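Side-chain contacts in centrosomal protein 43 (Homo sapiens, PDB 2D68), which is required for anchoring microtubules to centrosomes and for forming cilia, and dimerises through the N-terminal domain described here: residues 63-68 and 72-77; 39-44 and 49-54; 18-23 and 55-60. All blocks are in the same frame, centred on the assembly; numbering follows the deposited sequence.

Contact 1. Residues 63-68 and 72-77; sequences IIEAEG and GPLLLE
Ile63 presents two of its branches to the start of helix 74-80. Ile63 CD1, at the end of the longer branch, lies 4.0 Å from CG of Glu77, while the methyl Ile63 CG2 stands 4.2 Å from CD1 of Leu74. Ile63 runs alongside each partner, the chains pointing opposite ways. With chi1 at -66°, CG2 is anti to the backbone N and CG1 sits beside that N, which splits the two branches between the two partners. The acidic Glu77 thus joins an apolar contact through its aliphatic stem. Its chain bends at chi2 (70°), and the carboxylate turns toward Gly68: a water 2.9 Å from Glu77 OE1 probably bridges, weakly, to Gly68 O. OE2 has its own mate, a salt bridge to Arg80. Glu65 stays at the margin, its OE2 4.4 Å from CD1 of Leu74; that carboxylate is placed by Thr69 and by a salt bridge to Arg54, and Glu55 OE1 also lies close to Glu65 OE2, which may favour a shared proton. The arrangement closes the loop that carries the short helix 67-70 in the dimerisation domain. Around it, Leu74 continues onto Leu57, Ala58 and Leu61 of helix 54-61 and onto Leu24 of helix 16-31, whereas Ile63 also packs on Trp82 of the second subunit.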
ATOM      1  N   ILE B  63     -13.581   5.638  -7.624  1.00 13.59           N
ATOM      2  CA  ILE B  63     -14.087   4.275  -7.464  1.00 13.70           C
ATOM      3  C   ILE B  63     -15.464   4.277  -6.800  1.00 14.62           C
ATOM      4  O   ILE B  63     -15.673   4.931  -5.778  1.00 14.63           O
ATOM      5  CB  ILE B  63     -13.070   3.405  -6.680  1.00 13.35           C
ATOM      6  CG1 ILE B  63     -11.800   3.250  -7.535  1.00 12.27           C
ATOM      7  CG2 ILE B  63     -13.659   2.061  -6.283  1.00 13.63           C
ATOM      8  CD1 ILE B  63     -10.581   2.753  -6.775  1.00 12.56           C
ATOM      9  N   ILE B  64     -16.409   3.551  -7.397  1.00 14.95           N
ATOM     10  CA  ILE B  64     -17.764   3.432  -6.842  1.00 15.77           C
ATOM     11  C   ILE B  64     -17.861   2.106  -6.079  1.00 15.93           C
ATOM     12  O   ILE B  64     -17.687   1.039  -6.667  1.00 16.72           O
ATOM     13  CB  ILE B  64     -18.849   3.477  -7.965  1.00 15.63           C
ATOM     14  CG1 ILE B  64     -18.697   4.719  -8.850  1.00 15.36           C
ATOM     15  CG2 ILE B  64     -20.257   3.380  -7.368  1.00 17.11           C
ATOM     16  CD1 ILE B  64     -19.311   4.562 -10.250  1.00 17.33           C
ATOM     17  N   GLU B  65     -18.115   2.145  -4.768  1.00 15.87           N
ATOM     18  CA  GLU B  65     -18.293   0.870  -4.040  1.00 15.66           C
ATOM     19  C   GLU B  65     -19.417   0.037  -4.631  1.00 16.45           C
ATOM     20  O   GLU B  65     -20.517   0.540  -4.921  1.00 16.74           O
ATOM     21  CB  GLU B  65     -18.552   1.039  -2.536  1.00 16.12           C
ATOM     22  CG  GLU B  65     -17.433   1.677  -1.769  1.00 15.53           C
ATOM     23  CD  GLU B  65     -16.201   0.787  -1.483  1.00 16.47           C
ATOM     24  OE1 GLU B  65     -16.006  -0.341  -2.016  1.00 15.41           O
ATOM     25  OE2 GLU B  65     -15.376   1.271  -0.714  1.00 13.74           O
ATOM     26  N   ALA B  66     -19.130  -1.243  -4.802  1.00 16.42           N
ATOM     27  CA  ALA B  66     -20.095  -2.184  -5.353  1.00 17.07           C
ATOM     28  C   ALA B  66     -19.757  -3.574  -4.828  1.00 17.63           C
ATOM     29  O   ALA B  66     -18.763  -3.749  -4.107  1.00 16.51           O
ATOM     30  CB  ALA B  66     -20.056  -2.134  -6.877  1.00 17.17           C
ATOM     31  N   GLU B  67     -20.580  -4.573  -5.151  1.00 18.62           N
ATOM     32  CA  GLU B  67     -20.319  -5.901  -4.631  1.00 20.49           C
ATOM     33  C   GLU B  67     -18.906  -6.356  -5.043  1.00 19.64           C
ATOM     34  O   GLU B  67     -18.234  -7.060  -4.298  1.00 20.43           O
ATOM     35  CB  GLU B  67     -21.433  -6.887  -5.037  1.00 20.59           C
ATOM     36  CG  GLU B  67     -21.200  -7.698  -6.295  1.00 24.29           C
ATOM     37  CD  GLU B  67     -22.264  -8.771  -6.483  1.00 24.22           C
ATOM     38  OE1 GLU B  67     -21.998  -9.755  -7.209  1.00 29.57           O
ATOM     39  OE2 GLU B  67     -23.362  -8.632  -5.892  1.00 29.34           O
ATOM     40  N   GLY B  68     -18.458  -5.885  -6.207  1.00 18.67           N
ATOM     41  CA  GLY B  68     -17.142  -6.240  -6.751  1.00 17.36           C
ATOM     42  C   GLY B  68     -15.928  -5.516  -6.196  1.00 16.92           C
ATOM     43  O   GLY B  68     -14.794  -5.866  -6.547  1.00 17.99           O
ATOM     44  N   GLY B  72     -12.624  -6.596  -1.148  1.00 10.05           N
ATOM     45  CA  GLY B  72     -11.159  -6.498  -1.160  1.00  9.13           C
ATOM     46  C   GLY B  72     -10.691  -5.143  -0.672  1.00  7.95           C
ATOM     47  O   GLY B  72     -11.486  -4.214  -0.572  1.00  8.42           O
ATOM     48  N   PRO B  73      -9.389  -5.016  -0.371  1.00  8.47           N
ATOM     49  CA  PRO B  73      -8.870  -3.699  -0.005  1.00  8.17           C
ATOM     50  C   PRO B  73      -8.948  -2.802  -1.240  1.00  8.75           C
ATOM     51  O   PRO B  73      -9.030  -3.299  -2.371  1.00  9.24           O
ATOM     52  CB  PRO B  73      -7.404  -3.981   0.377  1.00  8.68           C
ATOM     53  CG  PRO B  73      -7.063  -5.196  -0.485  1.00  8.81           C
ATOM     54  CD  PRO B  73      -8.333  -6.032  -0.451  1.00  8.56           C
ATOM     55  N   LEU B  74      -8.952  -1.494  -1.039  1.00  9.12           N
ATOM     56  CA  LEU B  74      -9.086  -0.603  -2.175  1.00  9.60           C
ATOM     57  C   LEU B  74      -7.919  -0.759  -3.167  1.00  8.88           C
ATOM     58  O   LEU B  74      -8.105  -0.631  -4.378  1.00  8.88           O
ATOM     59  CB  LEU B  74      -9.251   0.839  -1.690  1.00 11.20           C
ATOM     60  CG  LEU B  74     -10.020   1.743  -2.629  1.00 14.81           C
ATOM     61  CD1 LEU B  74     -11.454   1.247  -2.809  1.00 14.95           C
ATOM     62  CD2 LEU B  74     -10.007   3.161  -2.044  1.00 15.63           C
ATOM     63  N   LEU B  75      -6.714  -1.035  -2.662  1.00  8.32           N
ATOM     64  CA  LEU B  75      -5.556  -1.250  -3.545  1.00  9.23           C
ATOM     65  C   LEU B  75      -5.772  -2.404  -4.510  1.00  9.18           C
ATOM     66  O   LEU B  75      -5.192  -2.438  -5.591  1.00  9.37           O
ATOM     67  CB  LEU B  75      -4.282  -1.490  -2.731  1.00 10.04           C
ATOM     68  CG  LEU B  75      -3.553  -0.242  -2.260  1.00  9.73           C
ATOM     69  CD1 LEU B  75      -2.418  -0.591  -1.299  1.00 11.30           C
ATOM     70  CD2 LEU B  75      -3.016   0.570  -3.460  1.00  9.67           C
ATOM     71  N   LEU B  76      -6.610  -3.373  -4.130  1.00  9.16           N
ATOM     72  CA  LEU B  76      -6.924  -4.436  -5.090  1.00  9.25           C
ATOM     73  C   LEU B  76      -7.583  -3.857  -6.352  1.00  9.65           C
ATOM     74  O   LEU B  76      -7.251  -4.254  -7.485  1.00 10.10           O
ATOM     75  CB  LEU B  76      -7.813  -5.502  -4.450  1.00  9.61           C
ATOM     76  CG  LEU B  76      -8.151  -6.625  -5.441  1.00  9.63           C
ATOM     77  CD1 LEU B  76      -6.932  -7.340  -5.936  1.00  9.13           C
ATOM     78  CD2 LEU B  76      -9.132  -7.602  -4.800  1.00 10.12           C
ATOM     79  N   GLU B  77      -8.514  -2.924  -6.166  1.00  9.20           N
ATOM     80  CA  GLU B  77      -9.215  -2.327  -7.297  1.00  9.19           C
ATOM     81  C   GLU B  77      -8.285  -1.437  -8.111  1.00  9.63           C
ATOM     82  O   GLU B  77      -8.314  -1.431  -9.358  1.00 10.06           O
ATOM     83  CB  GLU B  77     -10.424  -1.529  -6.805  1.00  9.95           C
ATOM     84  CG  GLU B  77     -11.316  -1.050  -7.942  1.00 11.26           C
ATOM     85  CD  GLU B  77     -12.095  -2.157  -8.662  1.00 12.80           C
ATOM     86  OE1 GLU B  77     -11.830  -3.363  -8.495  1.00 12.28           O
ATOM     87  OE2 GLU B  77     -13.003  -1.791  -9.425  1.00 13.89           O
TER
HETATM   88  O   HOH W   1     -11.554  -5.272  -6.310  1.00 17.51           O

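Contact 2. Residues 39-44 and 49-54; sequences AVFQPE and QGLEGR
Gln42, on helix 35-45, and Gly50, in the extended connection to helix 54-61, make the nearest backbone approach, with 7.2 Å between their CA atoms and no hydrogen bond across. The pairing belongs to the LisH-related dimerisation domain, an all-helical fold, and brings the returning chain back against the helix it has just left. Gly50 has a positive phi (87°); a side chain on this backbone would collide with the carbonyl O of Gln49, so that glycine is the residue that fits comfortably. The amide of Gln42 reaches across to this bare backbone: CG is anti to the carbonyl carbon and the chain runs extended beyond it, bringing Gln42 NE2 to 3.9 Å from Gly50 CA, a packing contact. One residue earlier on the helix, the ring of Phe41 swings out with CG anti to its backbone N (chi1 -178°). Leu51 meets this ring at the edge, near the ring plane, the leucine chain lying roughly perpendicular to the phenylalanine chain. Phe41 also packs on Thr37 of the second subunit, while Leu51 rests on Arg19, Ala22 and Ser23 and is thereby wedged between helix 35-45 and helix 16-31. Salt bridges hold the connection in place further along, Glu52 pairing with Arg19 and Arg54 with Glu27. The closest approach of the leucine and the ring is Leu51 CD1 to Phe41 CE2, 4.2 Å.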
ATOM      1  N   ALA B  39      -0.435  -0.641  14.603  1.00 10.94           N
ATOM      2  CA  ALA B  39      -0.005  -0.083  15.882  1.00 11.17           C
ATOM      3  C   ALA B  39       1.424   0.462  15.829  1.00 10.61           C
ATOM      4  O   ALA B  39       1.765   1.380  16.584  1.00 10.49           O
ATOM      5  CB  ALA B  39      -0.132  -1.137  16.963  1.00 11.53           C
ATOM      6  N   VAL B  40       2.256  -0.130  14.967  1.00 10.97           N
ATOM      7  CA  VAL B  40       3.635   0.357  14.764  1.00 11.36           C
ATOM      8  C   VAL B  40       3.716   1.350  13.607  1.00 11.70           C
ATOM      9  O   VAL B  40       4.430   2.361  13.687  1.00 10.22           O
ATOM     10  CB  VAL B  40       4.607  -0.825  14.553  1.00 12.32           C
ATOM     11  CG1 VAL B  40       6.039  -0.354  14.289  1.00 13.55           C
ATOM     12  CG2 VAL B  40       4.591  -1.713  15.765  1.00 13.52           C
ATOM     13  N   PHE B  41       2.972   1.065  12.541  1.00 10.50           N
ATOM     14  CA  PHE B  41       2.885   1.973  11.377  1.00 10.40           C
ATOM     15  C   PHE B  41       2.539   3.412  11.759  1.00 10.48           C
ATOM     16  O   PHE B  41       3.173   4.362  11.293  1.00 10.57           O
ATOM     17  CB  PHE B  41       1.846   1.432  10.396  1.00 10.92           C
ATOM     18  CG  PHE B  41       1.680   2.250   9.132  1.00 10.56           C
ATOM     19  CD1 PHE B  41       2.490   2.017   8.028  1.00 11.33           C
ATOM     20  CD2 PHE B  41       0.680   3.222   9.042  1.00 12.38           C
ATOM     21  CE1 PHE B  41       2.318   2.746   6.840  1.00 13.19           C
ATOM     22  CE2 PHE B  41       0.508   3.960   7.862  1.00 13.55           C
ATOM     23  CZ  PHE B  41       1.329   3.721   6.765  1.00 11.62           C
ATOM     24  N   GLN B  42       1.529   3.572  12.602  1.00 10.78           N
ATOM     25  CA  GLN B  42       1.082   4.913  12.962  1.00 11.67           C
ATOM     26  C   GLN B  42       2.158   5.770  13.666  1.00 11.93           C
ATOM     27  O   GLN B  42       2.450   6.881  13.205  1.00 11.50           O
ATOM     28  CB  GLN B  42      -0.255   4.848  13.678  1.00 12.37           C
ATOM     29  CG  GLN B  42      -1.348   4.283  12.748  1.00 14.40           C
ATOM     30  CD  GLN B  42      -2.740   4.448  13.295  1.00 17.58           C
ATOM     31  OE1 GLN B  42      -2.983   4.264  14.497  1.00 22.53           O
ATOM     32  NE2 GLN B  42      -3.683   4.774  12.411  1.00 22.21           N
ATOM     33  N   PRO B  43       2.770   5.270  14.762  1.00 12.26           N
ATOM     34  CA  PRO B  43       3.849   6.102  15.313  1.00 12.33           C
ATOM     35  C   PRO B  43       5.064   6.217  14.381  1.00 12.09           C
ATOM     36  O   PRO B  43       5.706   7.272  14.343  1.00 13.68           O
ATOM     37  CB  PRO B  43       4.247   5.383  16.622  1.00 12.19           C
ATOM     38  CG  PRO B  43       3.738   4.006  16.485  1.00 13.49           C
ATOM     39  CD  PRO B  43       2.541   4.057  15.567  1.00 13.10           C
ATOM     40  N   GLU B  44       5.371   5.170  13.620  1.00 12.17           N
ATOM     41  CA  GLU B  44       6.573   5.203  12.782  1.00 12.04           C
ATOM     42  C   GLU B  44       6.464   6.198  11.620  1.00 11.91           C
ATOM     43  O   GLU B  44       7.474   6.726  11.134  1.00 13.22           O
ATOM     44  CB  GLU B  44       6.965   3.812  12.279  1.00 12.41           C
ATOM     45  CG  GLU B  44       8.470   3.700  12.000  1.00 12.63           C
ATOM     46  CD  GLU B  44       8.957   2.309  11.598  1.00 12.59           C
ATOM     47  OE1 GLU B  44       8.193   1.509  11.022  1.00 13.08           O
ATOM     48  OE2 GLU B  44      10.139   2.029  11.856  1.00 13.26           O
ATOM     49  N   GLN B  49      -3.080  10.134  14.313  1.00 13.99           N
ATOM     50  CA  GLN B  49      -4.460  10.612  14.099  1.00 13.49           C
ATOM     51  C   GLN B  49      -5.171   9.869  12.960  1.00 12.97           C
ATOM     52  O   GLN B  49      -6.374  10.029  12.758  1.00 12.40           O
ATOM     53  CB  GLN B  49      -4.447  12.123  13.844  1.00 14.52           C
ATOM     54  CG  GLN B  49      -3.927  12.926  15.054  1.00 15.94           C
ATOM     55  CD  GLN B  49      -4.792  12.714  16.298  1.00 18.41           C
ATOM     56  OE1 GLN B  49      -4.552  11.800  17.094  1.00 19.94           O
ATOM     57  NE2 GLN B  49      -5.801  13.546  16.456  1.00 19.08           N
ATOM     58  N   GLY B  50      -4.427   9.048  12.231  1.00 11.44           N
ATOM     59  CA  GLY B  50      -5.012   8.267  11.143  1.00 11.59           C
ATOM     60  C   GLY B  50      -5.034   9.030   9.842  1.00 11.39           C
ATOM     61  O   GLY B  50      -5.230  10.250   9.797  1.00 11.23           O
ATOM     62  N   LEU B  51      -4.803   8.293   8.764  1.00 10.81           N
ATOM     63  CA  LEU B  51      -4.884   8.867   7.425  1.00 10.63           C
ATOM     64  C   LEU B  51      -6.338   8.850   6.933  1.00 10.63           C
ATOM     65  O   LEU B  51      -7.254   8.507   7.695  1.00 10.71           O
ATOM     66  CB  LEU B  51      -3.941   8.110   6.494  1.00 11.57           C
ATOM     67  CG  LEU B  51      -2.456   8.292   6.868  1.00 13.14           C
ATOM     68  CD1 LEU B  51      -1.569   7.189   6.269  1.00 13.96           C
ATOM     69  CD2 LEU B  51      -1.974   9.682   6.459  1.00 16.66           C
ATOM     70  N   GLU B  52      -6.559   9.241   5.677  1.00  9.94           N
ATOM     71  CA  GLU B  52      -7.935   9.296   5.153  1.00 10.25           C
ATOM     72  C   GLU B  52      -8.589   7.931   5.048  1.00  9.62           C
ATOM     73  O   GLU B  52      -7.932   6.937   4.757  1.00 10.16           O
ATOM     74  CB  GLU B  52      -7.988  10.034   3.813  1.00 10.26           C
ATOM     75  CG  GLU B  52      -7.942  11.565   3.960  1.00 12.07           C
ATOM     76  CD  GLU B  52      -6.630  12.044   4.541  1.00 12.95           C
ATOM     77  OE1 GLU B  52      -5.582  11.787   3.916  1.00 14.83           O
ATOM     78  OE2 GLU B  52      -6.643  12.660   5.631  1.00 14.14           O
ATOM     79  N   GLY B  53      -9.892   7.885   5.298  1.00  9.48           N
ATOM     80  CA  GLY B  53     -10.620   6.612   5.303  1.00  8.60           C
ATOM     81  C   GLY B  53     -10.870   6.029   3.927  1.00  8.72           C
ATOM     82  O   GLY B  53     -10.843   6.738   2.920  1.00  8.42           O
ATOM     83  N   ARG B  54     -11.164   4.735   3.903  1.00  8.86           N
ATOM     84  CA  ARG B  54     -11.465   4.029   2.660  1.00  8.88           C
ATOM     85  C   ARG B  54     -12.416   4.769   1.700  1.00  9.16           C
ATOM     86  O   ARG B  54     -12.117   4.884   0.511  1.00  9.71           O
ATOM     87  CB  ARG B  54     -12.057   2.661   2.975  1.00  8.80           C
ATOM     88  CG  ARG B  54     -12.395   1.853   1.730  1.00 10.06           C
ATOM     89  CD  ARG B  54     -13.022   0.547   2.086  1.00  9.89           C
ATOM     90  NE  ARG B  54     -13.482  -0.116   0.870  1.00 10.75           N
ATOM     91  CZ  ARG B  54     -12.986  -1.253   0.388  1.00 11.12           C
ATOM     92  NH1 ARG B  54     -11.987  -1.875   1.007  1.00  9.86           N
ATOM     93  NH2 ARG B  54     -13.505  -1.753  -0.735  1.00 11.83           N
TER

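Contact 3. Residues 18-23 and 55-60; sequences GRLVAS and ENLARD
Ser23, which packs on Leu57, straddles the flat carbonyl of its own helix at Arg19: OG and N of Ser23 reach Arg19 O from opposite faces of the carbonyl plane. Ser23 OG lies 2.8 Å from Arg19 O and 35° out of that plane. The bond fixes the hydroxyl's rotation (chi1 -61°), while CB faces Leu57 by the backbone alone; Ser23 OG also takes a weak hydrogen bond from Glu52 N. On the other helix, the guanidinium of Arg59 has Glu55 O over one face, 3.7 Å above its plane and offset toward the rim. Leu57, with CG anti to its carbonyl carbon (chi1 -56°), drives both methyls at helix 16-31. Leu57 CD2 touches both Ser23 CB (3.4 Å, tighter than usual carbon contact) and Leu20 CD1 (3.5 Å). Leu57 CD1 lies 3.7 Å from Ser23 O. Replacing Leu57 by alanine would probably open a gap between the helices and leave Leu20 CD1 and Ser23 CB without their partner. The contact is thus a helix-helix joint of the bundle, between helices 16-31 and 54-61. Leu57 also packs on Leu74 of helix 74-80, and Leu20 on Ile79 of the second subunit.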
ATOM      1  N   GLY B  18       1.146  11.558  -2.382  1.00 11.00           N
ATOM      2  CA  GLY B  18       1.823  10.803  -1.326  1.00 11.09           C
ATOM      3  C   GLY B  18       0.892  10.449  -0.183  1.00 11.18           C
ATOM      4  O   GLY B  18       0.905   9.315   0.348  1.00 10.94           O
ATOM      5  N   ARG B  19       0.079  11.419   0.217  1.00 11.44           N
ATOM      6  CA  ARG B  19      -0.875  11.155   1.264  1.00 12.36           C
ATOM      7  C   ARG B  19      -1.885  10.091   0.807  1.00 11.74           C
ATOM      8  O   ARG B  19      -2.290   9.228   1.602  1.00 12.16           O
ATOM      9  CB  ARG B  19      -1.561  12.449   1.715  1.00 13.58           C
ATOM     10  CG  ARG B  19      -2.163  12.310   3.081  1.00 16.59           C
ATOM     11  CD  ARG B  19      -2.688  13.621   3.629  1.00 18.84           C
ATOM     12  NE  ARG B  19      -3.523  13.312   4.777  1.00 19.88           N
ATOM     13  CZ  ARG B  19      -3.075  13.212   6.022  1.00 19.76           C
ATOM     14  NH1 ARG B  19      -1.787  13.429   6.294  1.00 22.63           N
ATOM     15  NH2 ARG B  19      -3.925  12.912   6.996  1.00 20.15           N
ATOM     16  N   LEU B  20      -2.278  10.132  -0.468  1.00 10.98           N
ATOM     17  CA  LEU B  20      -3.175   9.106  -1.012  1.00 11.04           C
ATOM     18  C   LEU B  20      -2.517   7.716  -0.994  1.00 10.60           C
ATOM     19  O   LEU B  20      -3.131   6.740  -0.561  1.00 10.42           O
ATOM     20  CB  LEU B  20      -3.614   9.492  -2.428  1.00 12.02           C
ATOM     21  CG  LEU B  20      -4.535   8.543  -3.157  1.00 14.90           C
ATOM     22  CD1 LEU B  20      -5.764   8.178  -2.313  1.00 18.00           C
ATOM     23  CD2 LEU B  20      -4.945   9.190  -4.481  1.00 16.54           C
ATOM     24  N   VAL B  21      -1.270   7.633  -1.452  1.00  8.88           N
ATOM     25  CA  VAL B  21      -0.518   6.361  -1.380  1.00  8.42           C
ATOM     26  C   VAL B  21      -0.495   5.807   0.051  1.00  7.88           C
ATOM     27  O   VAL B  21      -0.861   4.632   0.302  1.00  8.54           O
ATOM     28  CB  VAL B  21       0.930   6.545  -1.887  1.00  8.42           C
ATOM     29  CG1 VAL B  21       1.761   5.306  -1.596  1.00  9.51           C
ATOM     30  CG2 VAL B  21       0.922   6.805  -3.392  1.00  8.66           C
ATOM     31  N   ALA B  22      -0.066   6.643   0.995  1.00  7.68           N
ATOM     32  CA  ALA B  22       0.054   6.175   2.381  1.00  7.45           C
ATOM     33  C   ALA B  22      -1.295   5.771   2.976  1.00  7.53           C
ATOM     34  O   ALA B  22      -1.397   4.752   3.656  1.00  7.70           O
ATOM     35  CB  ALA B  22       0.745   7.213   3.260  1.00  7.85           C
ATOM     36  N   SER B  23      -2.331   6.550   2.677  1.00  7.50           N
ATOM     37  CA  SER B  23      -3.689   6.203   3.110  1.00  7.19           C
ATOM     38  C   SER B  23      -4.138   4.846   2.546  1.00  7.18           C
ATOM     39  O   SER B  23      -4.763   4.051   3.255  1.00  7.92           O
ATOM     40  CB  SER B  23      -4.672   7.306   2.688  1.00  8.21           C
ATOM     41  OG  SER B  23      -4.351   8.545   3.290  1.00  9.50           O
ATOM     42  N   GLU B  55     -13.560   5.243   2.193  1.00  9.50           N
ATOM     43  CA  GLU B  55     -14.547   5.829   1.268  1.00  9.13           C
ATOM     44  C   GLU B  55     -14.145   7.224   0.768  1.00  9.52           C
ATOM     45  O   GLU B  55     -14.457   7.610  -0.361  1.00 11.01           O
ATOM     46  CB  GLU B  55     -15.955   5.833   1.879  1.00  9.95           C
ATOM     47  CG  GLU B  55     -16.374   4.494   2.526  1.00 10.21           C
ATOM     48  CD  GLU B  55     -16.141   3.271   1.635  1.00 11.81           C
ATOM     49  OE1 GLU B  55     -16.075   3.416   0.384  1.00 12.97           O
ATOM     50  OE2 GLU B  55     -16.050   2.158   2.197  1.00 13.94           O
ATOM     51  N   ASN B  56     -13.386   7.940   1.596  1.00  9.82           N
ATOM     52  CA  ASN B  56     -12.736   9.186   1.194  1.00 10.08           C
ATOM     53  C   ASN B  56     -11.783   8.884   0.024  1.00  9.98           C
ATOM     54  O   ASN B  56     -11.796   9.553  -1.014  1.00 10.56           O
ATOM     55  CB  ASN B  56     -11.995   9.748   2.412  1.00 10.71           C
ATOM     56  CG  ASN B  56     -11.198  11.002   2.117  1.00 12.40           C
ATOM     57  OD1 ASN B  56     -10.474  11.087   1.134  1.00 19.62           O
ATOM     58  ND2 ASN B  56     -11.281  11.957   3.023  1.00 16.71           N
ATOM     59  N   LEU B  57     -10.959   7.852   0.194  1.00  9.13           N
ATOM     60  CA  LEU B  57     -10.021   7.485  -0.859  1.00  9.10           C
ATOM     61  C   LEU B  57     -10.737   7.055  -2.133  1.00  9.36           C
ATOM     62  O   LEU B  57     -10.334   7.454  -3.217  1.00 10.22           O
ATOM     63  CB  LEU B  57      -9.119   6.348  -0.374  1.00  9.87           C
ATOM     64  CG  LEU B  57      -8.351   6.641   0.903  1.00  9.56           C
ATOM     65  CD1 LEU B  57      -7.547   5.415   1.271  1.00 10.01           C
ATOM     66  CD2 LEU B  57      -7.436   7.826   0.783  1.00 13.35           C
ATOM     67  N   ALA B  58     -11.790   6.248  -1.999  1.00 10.10           N
ATOM     68  CA  ALA B  58     -12.530   5.787  -3.174  1.00 10.18           C
ATOM     69  C   ALA B  58     -13.118   6.969  -3.938  1.00 10.98           C
ATOM     70  O   ALA B  58     -13.028   7.037  -5.164  1.00 11.52           O
ATOM     71  CB  ALA B  58     -13.609   4.812  -2.772  1.00 10.21           C
ATOM     72  N   ARG B  59     -13.694   7.914  -3.200  1.00 12.15           N
ATOM     73  CA  ARG B  59     -14.200   9.148  -3.805  1.00 13.79           C
ATOM     74  C   ARG B  59     -13.105   9.879  -4.595  1.00 13.56           C
ATOM     75  O   ARG B  59     -13.313  10.279  -5.753  1.00 13.98           O
ATOM     76  CB  ARG B  59     -14.806  10.053  -2.726  1.00 14.07           C
ATOM     77  CG  ARG B  59     -15.614  11.250  -3.237  1.00 14.94           C
ATOM     78  CD  ARG B  59     -16.126  12.101  -2.057  1.00 16.45           C
ATOM     79  NE  ARG B  59     -16.579  11.239  -0.983  1.00 19.76           N
ATOM     80  CZ  ARG B  59     -16.083  11.185   0.257  1.00 18.08           C
ATOM     81  NH1 ARG B  59     -15.115  12.001   0.679  1.00 16.80           N
ATOM     82  NH2 ARG B  59     -16.599  10.305   1.095  1.00 18.28           N
ATOM     83  N   ASP B  60     -11.928  10.010  -3.987  1.00 14.42           N
ATOM     84  CA  ASP B  60     -10.787  10.658  -4.606  1.00 15.56           C
ATOM     85  C   ASP B  60     -10.369   9.968  -5.901  1.00 15.06           C
ATOM     86  O   ASP B  60     -10.042  10.625  -6.896  1.00 16.55           O
ATOM     87  CB  ASP B  60      -9.610  10.624  -3.641  1.00 16.83           C
ATOM     88  CG  ASP B  60      -9.229  11.983  -3.121  1.00 21.56           C
ATOM     89  OD1 ASP B  60      -8.025  12.137  -2.810  1.00 26.39           O
ATOM     90  OD2 ASP B  60     -10.092  12.885  -3.026  1.00 25.75           O
TER

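In the fold
Contact 3 is the buried one, nearest the chain's centre, where two helices meet through aliphatic carbons and a serine that bonds to its own helix. Contacts 1 and 2 are partly buried, lie on opposite sides of that centre, and mix an apolar touch with a polar side chain's stem or amide. Contact 2 is nested in the loop closed by contact 3 and shares helix 16-31 with it through Leu51; contact 1 follows in the chain and shares helix 54-61 through Leu74. Arg54 joins contact 2 to contact 1, adding a probable hydrogen bond to Gly72 O. All three reach the second subunit.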